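Local coordinates for protein Bd3460 (PDB 5CEC) that binds the predatory endopeptidase Bd3459 as an ankyrin-repeat immunity protein, and so probably protects Bdellovibrio bacteriovorus from its own enzyme during invasion, at residues B[166-171]-B[188-193]; B[57-62]-B[89-94]; B[74-79]-B[108-113]. One frame throughout, in Å; residues are numbered along the deposited sequence.

Contact 1: residues B[166-171]-B[188-193]; sequences TALFAV and ADLKLK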
ATOM      1  N   THR B 166      13.247  -6.501 -27.007  1.00 16.17           N
ATOM      2  CA  THR B 166      11.996  -7.137 -26.634  1.00 15.16           C
ATOM      3  C   THR B 166      12.022  -7.514 -25.160  1.00 14.95           C
ATOM      4  O   THR B 166      13.014  -7.310 -24.438  1.00 15.85           O
ATOM      5  CB  THR B 166      11.807  -8.390 -27.486  1.00 16.11           C
ATOM      6  OG1 THR B 166      12.909  -9.256 -27.219  1.00 16.80           O
ATOM      7  CG2 THR B 166      11.771  -8.040 -28.961  1.00 18.00           C
ATOM      8  N   ALA B 167      10.911  -8.061 -24.695  1.00 14.25           N
ATOM      9  CA  ALA B 167      10.793  -8.526 -23.299  1.00 14.54           C
ATOM     10  C   ALA B 167      11.880  -9.487 -22.894  1.00 14.36           C
ATOM     11  O   ALA B 167      12.318  -9.476 -21.747  1.00 14.87           O
ATOM     12  CB  ALA B 167       9.435  -9.152 -23.067  1.00 15.45           C
ATOM     13  N   LEU B 168      12.327 -10.319 -23.839  1.00 13.60           N
ATOM     14  CA  LEU B 168      13.420 -11.248 -23.545  1.00 14.76           C
ATOM     15  C   LEU B 168      14.651 -10.534 -23.004  1.00 14.15           C
ATOM     16  O   LEU B 168      15.335 -11.067 -22.139  1.00 14.52           O
ATOM     17  CB  LEU B 168      13.760 -12.078 -24.787  1.00 15.36           C
ATOM     18  CG  LEU B 168      14.670 -13.281 -24.517  1.00 17.58           C
ATOM     19  CD1 LEU B 168      13.934 -14.368 -23.742  1.00 19.51           C
ATOM     20  CD2 LEU B 168      15.145 -13.879 -25.820  1.00 18.40           C
ATOM     21  N   PHE B 169      14.939  -9.354 -23.534  1.00 14.42           N
ATOM     22  CA  PHE B 169      16.094  -8.566 -23.081  1.00 14.12           C
ATOM     23  C   PHE B 169      15.885  -8.044 -21.661  1.00 14.26           C
ATOM     24  O   PHE B 169      16.809  -8.051 -20.834  1.00 15.43           O
ATOM     25  CB  PHE B 169      16.312  -7.368 -24.021  1.00 15.18           C
ATOM     26  CG  PHE B 169      16.900  -7.729 -25.344  1.00 15.36           C
ATOM     27  CD1 PHE B 169      16.170  -8.395 -26.324  1.00 16.27           C
ATOM     28  CD2 PHE B 169      18.200  -7.387 -25.630  1.00 16.14           C
ATOM     29  CE1 PHE B 169      16.746  -8.693 -27.530  1.00 15.69           C
ATOM     30  CE2 PHE B 169      18.782  -7.686 -26.834  1.00 16.69           C
ATOM     31  CZ  PHE B 169      18.052  -8.330 -27.801  1.00 16.75           C
ATOM     32  N   ALA B 170      14.682  -7.543 -21.370  1.00 14.01           N
ATOM     33  CA  ALA B 170      14.413  -7.023 -20.032  1.00 14.68           C
ATOM     34  C   ALA B 170      14.526  -8.095 -18.965  1.00 14.82           C
ATOM     35  O   ALA B 170      15.113  -7.884 -17.916  1.00 14.90           O
ATOM     36  CB  ALA B 170      13.031  -6.390 -19.995  1.00 15.80           C
ATOM     37  N   VAL B 171      13.941  -9.256 -19.246  1.00 14.80           N
ATOM     38  CA  VAL B 171      14.011 -10.385 -18.340  1.00 15.58           C
ATOM     39  C   VAL B 171      15.405 -10.974 -18.295  1.00 15.43           C
ATOM     40  O   VAL B 171      15.852 -11.449 -17.238  1.00 15.59           O
ATOM     41  CB  VAL B 171      12.936 -11.426 -18.685  1.00 18.64           C
ATOM     42  CG1 VAL B 171      13.138 -12.737 -17.983  1.00 25.03           C
ATOM     43  CG2 VAL B 171      11.552 -10.822 -18.482  1.00 17.79           C
ATOM     44  N   ALA B 188       8.883 -16.208 -28.074  1.00 16.08           N
ATOM     45  CA  ALA B 188      10.035 -15.310 -28.179  1.00 17.53           C
ATOM     46  C   ALA B 188      11.095 -15.840 -29.131  1.00 17.89           C
ATOM     47  O   ALA B 188      11.494 -16.995 -29.076  1.00 19.60           O
ATOM     48  CB  ALA B 188      10.656 -15.025 -26.811  1.00 18.02           C
ATOM     49  N   ASP B 189      11.576 -14.936 -29.968  1.00 18.57           N
ATOM     50  CA  ASP B 189      12.670 -15.188 -30.917  1.00 18.89           C
ATOM     51  C   ASP B 189      13.949 -15.031 -30.109  1.00 19.50           C
ATOM     52  O   ASP B 189      14.071 -14.060 -29.387  1.00 23.45           O
ATOM     53  CB  ASP B 189      12.561 -14.174 -32.068  1.00 21.04           C
ATOM     54  CG  ASP B 189      13.583 -14.384 -33.201  1.00 26.11           C
ATOM     55  OD1 ASP B 189      14.654 -15.011 -33.014  1.00 31.87           O
ATOM     56  OD2 ASP B 189      13.302 -13.846 -34.314  1.00 33.35           O
ATOM     57  N   LEU B 190      14.873 -15.972 -30.233  1.00 20.91           N
ATOM     58  CA  LEU B 190      16.150 -15.971 -29.486  1.00 20.17           C
ATOM     59  C   LEU B 190      17.293 -15.237 -30.162  1.00 22.59           C
ATOM     60  O   LEU B 190      18.278 -14.876 -29.493  1.00 26.47           O
ATOM     61  CB  LEU B 190      16.601 -17.420 -29.263  1.00 22.94           C
ATOM     62  CG  LEU B 190      15.636 -18.244 -28.429  1.00 26.10           C
ATOM     63  CD1 LEU B 190      15.988 -19.734 -28.490  1.00 26.20           C
ATOM     64  CD2 LEU B 190      15.573 -17.754 -26.981  1.00 31.17           C
ATOM     65  N   LYS B 191      17.168 -14.973 -31.462  1.00 21.84           N
ATOM     66  CA  LYS B 191      18.295 -14.468 -32.262  1.00 23.36           C
ATOM     67  C   LYS B 191      18.274 -12.959 -32.499  1.00 22.49           C
ATOM     68  O   LYS B 191      19.128 -12.440 -33.215  1.00 26.69           O
ATOM     69  CB  LYS B 191      18.375 -15.174 -33.622  1.00 27.99           C
ATOM     70  CG  LYS B 191      18.802 -16.642 -33.488  1.00 32.84           C
ATOM     71  CD  LYS B 191      19.212 -17.270 -34.816  1.00 38.90           C
ATOM     72  CE  LYS B 191      20.542 -16.764 -35.380  1.00 45.99           C
ATOM     73  NZ  LYS B 191      21.729 -17.312 -34.666  1.00 50.38           N
ATOM     74  N   LEU B 192      17.325 -12.247 -31.913  1.00 18.74           N
ATOM     75  CA  LEU B 192      17.238 -10.812 -32.181  1.00 19.01           C
ATOM     76  C   LEU B 192      18.431 -10.087 -31.588  1.00 19.81           C
ATOM     77  O   LEU B 192      18.946 -10.464 -30.535  1.00 21.83           O
ATOM     78  CB  LEU B 192      15.944 -10.227 -31.618  1.00 19.33           C
ATOM     79  CG  LEU B 192      14.665 -10.828 -32.208  1.00 21.66           C
ATOM     80  CD1 LEU B 192      13.427 -10.297 -31.513  1.00 23.91           C
ATOM     81  CD2 LEU B 192      14.583 -10.501 -33.693  1.00 22.87           C
ATOM     82  N   LYS B 193      18.831  -9.021 -32.252  1.00 20.11           N
ATOM     83  CA  LYS B 193      19.837  -8.123 -31.725  1.00 20.23           C
ATOM     84  C   LYS B 193      19.238  -6.732 -31.562  1.00 18.62           C
ATOM     85  O   LYS B 193      18.441  -6.288 -32.391  1.00 20.11           O
ATOM     86  CB  LYS B 193      21.006  -8.068 -32.694  1.00 22.38           C
ATOM     87  CG  LYS B 193      21.838  -9.340 -32.701  1.00 26.46           C
ATOM     88  CD  LYS B 193      23.005  -9.255 -33.656  1.00 29.67           C
ATOM     89  CE  LYS B 193      23.894 -10.474 -33.477  1.00 34.35           C
ATOM     90  NZ  LYS B 193      25.060 -10.444 -34.391  1.00 39.99           N
TER
HETATM   91  O   HOH W   1      12.259 -11.849 -28.307  1.00 18.87           O

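Contact 2: residues B[57-62]-B[89-94]; sequences NAQDET and LELKNN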
ATOM      1  N   ASN B  57     -14.239  13.153 -21.765  1.00 24.24           N
ATOM      2  CA  ASN B  57     -13.075  13.023 -22.631  1.00 23.33           C
ATOM      3  C   ASN B  57     -12.210  14.278 -22.661  1.00 22.87           C
ATOM      4  O   ASN B  57     -11.183  14.277 -23.333  1.00 24.77           O
ATOM      5  CB  ASN B  57     -13.521  12.636 -24.047  1.00 23.13           C
ATOM      6  CG  ASN B  57     -14.063  11.229 -24.123  1.00 23.59           C
ATOM      7  OD1 ASN B  57     -13.639  10.330 -23.374  1.00 22.65           O
ATOM      8  ND2 ASN B  57     -15.014  11.014 -25.027  1.00 27.46           N
ATOM      9  N   ALA B  58     -12.638  15.361 -21.996  1.00 22.19           N
ATOM     10  CA  ALA B  58     -11.795  16.558 -21.938  1.00 21.86           C
ATOM     11  C   ALA B  58     -10.507  16.306 -21.144  1.00 22.32           C
ATOM     12  O   ALA B  58     -10.500  15.610 -20.112  1.00 24.45           O
ATOM     13  CB  ALA B  58     -12.563  17.745 -21.372  1.00 24.62           C
ATOM     14  N   GLN B  59      -9.414  16.857 -21.657  1.00 21.51           N
ATOM     15  CA  GLN B  59      -8.105  16.657 -21.069  1.00 21.50           C
ATOM     16  C   GLN B  59      -7.612  17.930 -20.394  1.00 22.73           C
ATOM     17  O   GLN B  59      -7.864  19.049 -20.871  1.00 24.59           O
ATOM     18  CB  GLN B  59      -7.139  16.190 -22.146  1.00 19.80           C
ATOM     19  CG  GLN B  59      -7.409  14.764 -22.589  1.00 18.93           C
ATOM     20  CD  GLN B  59      -6.699  14.399 -23.873  1.00 19.19           C
ATOM     21  OE1 GLN B  59      -7.170  14.700 -24.980  1.00 20.73           O
ATOM     22  NE2 GLN B  59      -5.541  13.773 -23.737  1.00 18.90           N
ATOM     23  N   ASP B  60      -6.869  17.745 -19.305  1.00 22.59           N
ATOM     24  CA  ASP B  60      -6.356  18.849 -18.539  1.00 22.44           C
ATOM     25  C   ASP B  60      -5.024  19.343 -19.105  1.00 22.93           C
ATOM     26  O   ASP B  60      -4.610  18.928 -20.198  1.00 21.77           O
ATOM     27  CB  ASP B  60      -6.310  18.489 -17.053  1.00 23.28           C
ATOM     28  CG  ASP B  60      -5.165  17.587 -16.661  1.00 22.75           C
ATOM     29  OD1 ASP B  60      -4.348  17.205 -17.497  1.00 22.54           O
ATOM     30  OD2 ASP B  60      -5.093  17.291 -15.452  1.00 25.10           O
ATOM     31  N   GLU B  61      -4.356  20.225 -18.364  1.00 23.80           N
ATOM     32  CA  GLU B  61      -3.145  20.877 -18.857  1.00 26.41           C
ATOM     33  C   GLU B  61      -1.954  19.949 -19.149  1.00 24.48           C
ATOM     34  O   GLU B  61      -1.085  20.313 -19.923  1.00 27.00           O
ATOM     35  CB  GLU B  61      -2.716  21.984 -17.895  1.00 31.01           C
ATOM     36  CG  GLU B  61      -2.240  21.486 -16.533  1.00 38.21           C
ATOM     37  CD  GLU B  61      -1.705  22.594 -15.647  1.00 47.42           C
ATOM     38  OE1 GLU B  61      -0.707  23.253 -16.026  1.00 55.48           O
ATOM     39  OE2 GLU B  61      -2.285  22.795 -14.564  1.00 53.61           O
ATOM     40  N   THR B  62      -1.929  18.753 -18.553  1.00 22.12           N
ATOM     41  CA  THR B  62      -0.898  17.753 -18.868  1.00 21.53           C
ATOM     42  C   THR B  62      -1.447  16.561 -19.682  1.00 19.28           C
ATOM     43  O   THR B  62      -0.756  15.572 -19.867  1.00 19.86           O
ATOM     44  CB  THR B  62      -0.167  17.219 -17.606  1.00 21.56           C
ATOM     45  OG1 THR B  62      -0.977  16.263 -16.903  1.00 22.09           O
ATOM     46  CG2 THR B  62       0.239  18.346 -16.667  1.00 24.37           C
ATOM     47  N   LEU B  89     -11.156   5.341 -24.647  1.00 15.17           N
ATOM     48  CA  LEU B  89     -10.089   4.629 -23.965  1.00 15.83           C
ATOM     49  C   LEU B  89      -8.700   5.001 -24.397  1.00 15.84           C
ATOM     50  O   LEU B  89      -7.733   4.659 -23.704  1.00 15.59           O
ATOM     51  CB  LEU B  89     -10.263   3.116 -24.112  1.00 17.35           C
ATOM     52  CG  LEU B  89     -11.594   2.475 -23.691  1.00 16.56           C
ATOM     53  CD1 LEU B  89     -11.549   0.968 -23.804  1.00 18.46           C
ATOM     54  CD2 LEU B  89     -11.962   2.889 -22.274  1.00 18.89           C
ATOM     55  N   GLU B  90      -8.574   5.702 -25.511  1.00 15.59           N
ATOM     56  CA  GLU B  90      -7.299   5.845 -26.208  1.00 15.27           C
ATOM     57  C   GLU B  90      -6.679   7.234 -26.181  1.00 15.36           C
ATOM     58  O   GLU B  90      -5.604   7.462 -26.786  1.00 16.31           O
ATOM     59  CB  GLU B  90      -7.433   5.337 -27.634  1.00 16.00           C
ATOM     60  CG  GLU B  90      -7.955   3.922 -27.748  1.00 16.62           C
ATOM     61  CD  GLU B  90      -7.212   2.883 -26.953  1.00 16.71           C
ATOM     62  OE1 GLU B  90      -6.003   3.028 -26.681  1.00 17.18           O
ATOM     63  OE2 GLU B  90      -7.855   1.881 -26.586  1.00 17.48           O
ATOM     64  N   LEU B  91      -7.287   8.148 -25.432  1.00 15.46           N
ATOM     65  CA  LEU B  91      -6.646   9.448 -25.233  1.00 15.60           C
ATOM     66  C   LEU B  91      -5.324   9.246 -24.515  1.00 15.19           C
ATOM     67  O   LEU B  91      -5.129   8.270 -23.786  1.00 15.31           O
ATOM     68  CB  LEU B  91      -7.566  10.403 -24.493  1.00 17.36           C
ATOM     69  CG  LEU B  91      -8.876  10.722 -25.233  1.00 18.01           C
ATOM     70  CD1 LEU B  91      -9.818  11.487 -24.342  1.00 19.27           C
ATOM     71  CD2 LEU B  91      -8.585  11.495 -26.504  1.00 19.60           C
ATOM     72  N   LYS B  92      -4.392  10.162 -24.748  1.00 15.63           N
ATOM     73  CA  LYS B  92      -3.038  10.080 -24.217  1.00 15.56           C
ATOM     74  C   LYS B  92      -2.653  11.348 -23.495  1.00 15.93           C
ATOM     75  O   LYS B  92      -3.011  12.457 -23.922  1.00 17.66           O
ATOM     76  CB  LYS B  92      -2.034   9.823 -25.338  1.00 16.07           C
ATOM     77  CG  LYS B  92      -2.191   8.449 -25.942  1.00 17.28           C
ATOM     78  CD  LYS B  92      -1.375   8.298 -27.177  1.00 20.21           C
ATOM     79  CE  LYS B  92      -1.546   6.942 -27.788  1.00 23.85           C
ATOM     80  NZ  LYS B  92      -1.119   7.006 -29.212  1.00 27.47           N
ATOM     81  N   ASN B  93      -1.931  11.193 -22.391  1.00 15.00           N
ATOM     82  CA  ASN B  93      -1.377  12.375 -21.701  1.00 15.29           C
ATOM     83  C   ASN B  93      -0.132  12.887 -22.401  1.00 15.12           C
ATOM     84  O   ASN B  93       0.264  12.377 -23.439  1.00 17.49           O
ATOM     85  CB  ASN B  93      -1.111  12.076 -20.233  1.00 15.67           C
ATOM     86  CG  ASN B  93       0.158  11.277 -20.022  1.00 14.87           C
ATOM     87  OD1 ASN B  93       0.495  10.434 -20.841  1.00 16.04           O
ATOM     88  ND2 ASN B  93       0.915  11.584 -18.967  1.00 15.18           N
ATOM     89  N   ASN B  94       0.543  13.849 -21.780  1.00 17.13           N
ATOM     90  CA  ASN B  94       1.792  14.376 -22.368  1.00 17.48           C
ATOM     91  C   ASN B  94       2.949  13.382 -22.431  1.00 18.46           C
ATOM     92  O   ASN B  94       3.827  13.537 -23.269  1.00 23.44           O
ATOM     93  CB  ASN B  94       2.212  15.702 -21.717  1.00 17.85           C
ATOM     94  CG  ASN B  94       2.579  15.582 -20.242  1.00 17.77           C
ATOM     95  OD1 ASN B  94       2.381  14.551 -19.607  1.00 17.84           O
ATOM     96  ND2 ASN B  94       3.057  16.663 -19.686  1.00 19.94           N
TER
HETATM   97  O   HOH W   2      -4.850  12.373 -26.612  1.00 23.66           O
HETATM   98  O   HOH W   3       0.735  14.107 -17.383  1.00 17.17           O

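Contact 3: residues B[74-79]-B[108-113]; sequences GNLDIV and AYDVAE. With SO4 (sulfate ion), chain H.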
ATOM      1  N   GLY B  74      -5.341   2.945  -9.464  1.00 19.36           N
ATOM      2  CA  GLY B  74      -5.775   1.578  -9.216  1.00 20.31           C
ATOM      3  C   GLY B  74      -7.200   1.458  -8.710  1.00 19.79           C
ATOM      4  O   GLY B  74      -7.510   0.568  -7.912  1.00 21.53           O
ATOM      5  N   ASN B  75      -8.072   2.332  -9.203  1.00 20.01           N
ATOM      6  CA  ASN B  75      -9.411   2.487  -8.660  1.00 20.74           C
ATOM      7  C   ASN B  75     -10.389   1.797  -9.601  1.00 20.03           C
ATOM      8  O   ASN B  75     -10.986   2.413 -10.475  1.00 22.11           O
ATOM      9  CB  ASN B  75      -9.695   3.960  -8.435  1.00 21.12           C
ATOM     10  CG  ASN B  75      -8.715   4.573  -7.449  1.00 20.70           C
ATOM     11  OD1 ASN B  75      -8.403   3.967  -6.422  1.00 24.09           O
ATOM     12  ND2 ASN B  75      -8.246   5.768  -7.736  1.00 23.03           N
ATOM     13  N   LEU B  76     -10.536   0.496  -9.390  1.00 21.17           N
ATOM     14  CA  LEU B  76     -11.331  -0.347 -10.258  1.00 21.00           C
ATOM     15  C   LEU B  76     -12.811   0.016 -10.330  1.00 21.50           C
ATOM     16  O   LEU B  76     -13.381   0.089 -11.426  1.00 21.26           O
ATOM     17  CB  LEU B  76     -11.165  -1.799  -9.850  1.00 22.26           C
ATOM     18  CG  LEU B  76     -11.865  -2.836 -10.703  1.00 23.06           C
ATOM     19  CD1 LEU B  76     -11.424  -2.771 -12.155  1.00 24.51           C
ATOM     20  CD2 LEU B  76     -11.561  -4.197 -10.110  1.00 25.90           C
ATOM     21  N   ASP B  77     -13.440   0.265  -9.182  1.00 21.72           N
ATOM     22  CA  ASP B  77     -14.852   0.681  -9.197  1.00 22.35           C
ATOM     23  C   ASP B  77     -15.050   1.968  -9.983  1.00 21.03           C
ATOM     24  O   ASP B  77     -16.011   2.097 -10.740  1.00 22.86           O
ATOM     25  CB  ASP B  77     -15.403   0.810  -7.769  1.00 24.62           C
ATOM     26  CG  ASP B  77     -15.721  -0.545  -7.143  1.00 30.27           C
ATOM     27  OD1 ASP B  77     -15.530  -1.580  -7.815  1.00 36.99           O
ATOM     28  OD2 ASP B  77     -16.172  -0.584  -5.978  1.00 38.92           O
ATOM     29  N   ILE B  78     -14.131   2.917  -9.847  1.00 20.88           N
ATOM     30  CA  ILE B  78     -14.245   4.174 -10.587  1.00 19.68           C
ATOM     31  C   ILE B  78     -14.016   3.929 -12.081  1.00 20.15           C
ATOM     32  O   ILE B  78     -14.758   4.450 -12.915  1.00 19.77           O
ATOM     33  CB  ILE B  78     -13.312   5.251 -10.036  1.00 21.35           C
ATOM     34  CG1 ILE B  78     -13.724   5.631  -8.608  1.00 21.84           C
ATOM     35  CG2 ILE B  78     -13.306   6.466 -10.957  1.00 20.90           C
ATOM     36  CD1 ILE B  78     -12.746   6.552  -7.899  1.00 22.24           C
ATOM     37  N   VAL B  79     -13.052   3.087 -12.431  1.00 18.38           N
ATOM     38  CA  VAL B  79     -12.841   2.734 -13.837  1.00 18.24           C
ATOM     39  C   VAL B  79     -14.112   2.099 -14.397  1.00 18.47           C
ATOM     40  O   VAL B  79     -14.537   2.458 -15.474  1.00 19.65           O
ATOM     41  CB  VAL B  79     -11.628   1.804 -14.008  1.00 17.96           C
ATOM     42  CG1 VAL B  79     -11.560   1.163 -15.390  1.00 17.26           C
ATOM     43  CG2 VAL B  79     -10.374   2.601 -13.765  1.00 18.34           C
ATOM     44  N   ALA B 108      -1.450  -1.484 -11.405  1.00 15.54           N
ATOM     45  CA  ALA B 108      -2.884  -1.661 -11.224  1.00 15.26           C
ATOM     46  C   ALA B 108      -3.373  -2.697 -12.227  1.00 15.03           C
ATOM     47  O   ALA B 108      -4.061  -2.400 -13.191  1.00 15.78           O
ATOM     48  CB  ALA B 108      -3.623  -0.356 -11.379  1.00 15.00           C
ATOM     49  N   TYR B 109      -2.980  -3.939 -11.992  1.00 16.08           N
ATOM     50  CA  TYR B 109      -3.225  -5.001 -12.948  1.00 15.91           C
ATOM     51  C   TYR B 109      -4.662  -5.502 -12.957  1.00 16.64           C
ATOM     52  O   TYR B 109      -5.125  -5.961 -13.994  1.00 17.81           O
ATOM     53  CB  TYR B 109      -2.215  -6.127 -12.737  1.00 15.95           C
ATOM     54  CG  TYR B 109      -0.875  -5.762 -13.344  1.00 16.07           C
ATOM     55  CD1 TYR B 109      -0.699  -5.776 -14.723  1.00 16.19           C
ATOM     56  CD2 TYR B 109       0.215  -5.350 -12.560  1.00 16.64           C
ATOM     57  CE1 TYR B 109       0.500  -5.430 -15.316  1.00 16.02           C
ATOM     58  CE2 TYR B 109       1.422  -4.990 -13.143  1.00 15.24           C
ATOM     59  CZ  TYR B 109       1.570  -5.037 -14.517  1.00 15.48           C
ATOM     60  OH  TYR B 109       2.752  -4.727 -15.137  1.00 15.71           O
ATOM     61  N   ASP B 110      -5.383  -5.349 -11.852  1.00 17.81           N
ATOM     62  CA  ASP B 110      -6.841  -5.534 -11.904  1.00 18.82           C
ATOM     63  C   ASP B 110      -7.522  -4.555 -12.875  1.00 17.67           C
ATOM     64  O   ASP B 110      -8.403  -4.931 -13.674  1.00 19.36           O
ATOM     65  CB  ASP B 110      -7.469  -5.439 -10.497  1.00 21.07           C
ATOM     66  CG  ASP B 110      -7.121  -4.079  -9.716  1.00 26.10           C
ATOM     67  OD1 ASP B 110      -6.145  -3.285 -10.055  1.00 27.10           O
ATOM     68  OD2 ASP B 110      -7.865  -3.822  -8.734  1.00 33.87           O
ATOM     69  N   VAL B 111      -7.095  -3.302 -12.815  1.00 17.24           N
ATOM     70  CA  VAL B 111      -7.594  -2.287 -13.714  1.00 16.65           C
ATOM     71  C   VAL B 111      -7.178  -2.613 -15.146  1.00 15.93           C
ATOM     72  O   VAL B 111      -7.980  -2.506 -16.094  1.00 16.11           O
ATOM     73  CB  VAL B 111      -7.126  -0.877 -13.303  1.00 16.63           C
ATOM     74  CG1 VAL B 111      -7.446   0.120 -14.400  1.00 16.73           C
ATOM     75  CG2 VAL B 111      -7.778  -0.444 -11.996  1.00 17.90           C
ATOM     76  N   ALA B 112      -5.936  -3.021 -15.317  1.00 14.86           N
ATOM     77  CA  ALA B 112      -5.443  -3.341 -16.661  1.00 15.78           C
ATOM     78  C   ALA B 112      -6.330  -4.449 -17.263  1.00 15.66           C
ATOM     79  O   ALA B 112      -6.733  -4.352 -18.441  1.00 16.13           O
ATOM     80  CB  ALA B 112      -3.989  -3.802 -16.623  1.00 15.79           C
ATOM     81  N   GLU B 113      -6.616  -5.501 -16.485  1.00 17.22           N
ATOM     82  CA  GLU B 113      -7.478  -6.565 -16.982  1.00 17.91           C
ATOM     83  C   GLU B 113      -8.841  -6.066 -17.386  1.00 17.34           C
ATOM     84  O   GLU B 113      -9.353  -6.479 -18.431  1.00 18.65           O
ATOM     85  CB  GLU B 113      -7.607  -7.723 -15.990  1.00 17.79           C
ATOM     86  CG  GLU B 113      -6.315  -8.509 -15.826  1.00 19.71           C
ATOM     87  CD  GLU B 113      -5.951  -9.233 -17.093  1.00 23.60           C
ATOM     88  OE1 GLU B 113      -6.657 -10.193 -17.459  1.00 29.59           O
ATOM     89  OE2 GLU B 113      -5.013  -8.781 -17.763  1.00 25.86           O
TER
HETATM   90  S   SO4 H 301     -11.249  -0.737  -5.998  1.00 33.55           S
HETATM   91  O1  SO4 H 301     -11.614  -2.183  -6.100  1.00 39.33           O
HETATM   92  O2  SO4 H 301      -9.971  -0.463  -6.712  1.00 30.89           O
HETATM   93  O3  SO4 H 301     -12.327   0.074  -6.572  1.00 32.99           O
HETATM   94  O4  SO4 H 301     -11.127  -0.449  -4.537  1.00 36.39           O

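Contact 1: residues B[166-171]-B[188-193]
Phe169 and Leu192 meet where the first turn of helix 167-174 faces the loop 188-193, in the tightly packed part of the contact. The ring is reached at its edge, near its own plane, by the backbone carbonyl of Leu192, with 3.6 Å between Phe169 CZ and Leu192 O. Leu192 CB approaches the neighbouring ring atom more loosely, at 4.4 Å from Phe169 CE1. From its place just before the helix, Thr166 sends its methyl group against the end of the same leucine, Thr166 CG2 to Leu192 CD1 at 3.8 Å, the two side chains crossing at about a right angle. Thr166 OG1 itself lies at the edge of the Phe169 ring, in plane with it. Leu168 has CG anti to its backbone N (chi1 -167°), which carries CD2 to 3.7 Å from Asp189 O and 4.1 Å from Leu190 CD2. Helix 200-206 completes this buried side, with Ala200 against Leu168 and Val203 against Phe169. The sequence Thr-Ala-Leu-Phe is a variant of the Thr-Pro-Leu-His signature that opens the first helix of an ankyrin repeat, and both segments fall within one predicted repeat, 163-195. Elsewhere the contact is looser. No direct hydrogen bond joins the segments; water 1 bridges them instead, accepting from Thr166 OG1 at 2.9 Å and donating to Asp189 O at 3.1 Å. The loop keeps its own shape through an Asx turn, in which Lys191 N bonds to Asp189 OD1 at 3.0 Å on the anti side of the carboxylate, 33° out of its plane. The side chains of Lys191, which closes the turn, and Lys193 leave the backbone away from the helix, and both residues are exposed to solvent.

Contact 2: residues B[57-62]-B[89-94]
A side-by-side contact between two successive inter-helix loops joins Asn57-Thr62, which precedes helix 66-72, to Leu91-Asn94, which precedes helix 99-105. The touching parts run in nearly the same direction, 9° apart. One direct backbone bond fastens them, Asn94 N to Thr62 O at 2.9 Å, with the donor tilted 28° from the carbonyl plane. Water 3 reinforces this end: it lies 2.8 Å from Thr62 OG1, accepts from Asn93 ND2 and donates to Asn94 OD1. Asn94 holds CG between its backbone N and carbonyl carbon (chi1 65°), which folds the amide back over the Thr62 carbonyl and puts ND2 at 3.9 Å from Thr62 CB. At the other end Leu91 packs its methyl groups against polar residues. It lies across Asn57 at about a right angle, its CD1 3.3 Å from Asn57 O and 3.9 Å from Asn57 CB, while its CD2 branch comes to 3.8 Å from Gln59 OE1. The Gln59 amide reaches over the second loop: NE2 is hydrogen-bonded to Gly63 O and to water 2, and stands 2.9 Å from Lys92 O. Water 2 also accepts from Lys92 N, at 2.9 Å, and Asn57 OD1 accepts from Asn88 N. An Asx turn at Asp60, whose OD1 receives Thr62 N and Met64 N, shapes the first loop. Asn93 OD1 accepts from Glu97 N, while its ND2 donates to Ser393 OG of the Bd3459 chain; Asn94 ND2 reaches Lys390 O of that same chain. Loops laid side by side in this way, projecting from the stacked helices, are characteristic of the ankyrin fold, whose loops commonly take part in partner binding, as Asn93 and Asn94 do here with Bd3459.

Contact 3: residues B[74-79]-B[108-113]
Apolar packing centres on Val111, whose two methyl groups serve different partners. With CG1 anti to the backbone N (chi1 169°), that branch meets Val79 CG2 at 3.9 Å, while Val111 CG2 rests on the backbone at Gly74 C, 3.8 Å away, and beside Leu76 CB. Where the turns face each other, Ala108 CB comes within 3.6 Å of Gly74 CA; this glycine, with positive phi, closes helix 66-72 in a Schellman motif. Leu76 spreads along the start of the other helix, its CD1 4.0 Å from Asp110 O and its CD2 near the Asp110 carboxylate. Polar interactions involve a sulfate, probably from the crystallisation liquor, at the amino end of helix 76-84. Leu76 N donates to sulfate O2 at 2.9 Å, and Asp77 N donates almost straight to sulfate O3 at 2.8 Å (170°). The helix end probably favours the anion electrostatically, and Lys154 NZ of the Bd3459 chain binds it as well. Val79 and Val111 also touch helix 66-72, at Ala70 and Ala71. Second helices of neighbouring predicted repeats, set side by side after tight turns, are the arrangement of the ankyrin stack.

How the contacts relate
All three contacts are partly buried and none is core throughout: four touching residues are buried in contact 3, three in contact 1 and two in contact 2. Contact 3 is mainly aliphatic, joining helix starts and the turns before them; contact 2 is the most polar, with a direct backbone bond and two waters between loops. Contact 1 combines the two, a helix start packed on a loop with one bridging water. Contacts 2 and 3 share an element: helix 76-84 begins in 74-79 and leads on to the loop holding 89-94. Their centres are 18 Å apart, and both reach Bd3459. Contact 1 sits across the chain's centre, and Bd3459 does not touch its segments.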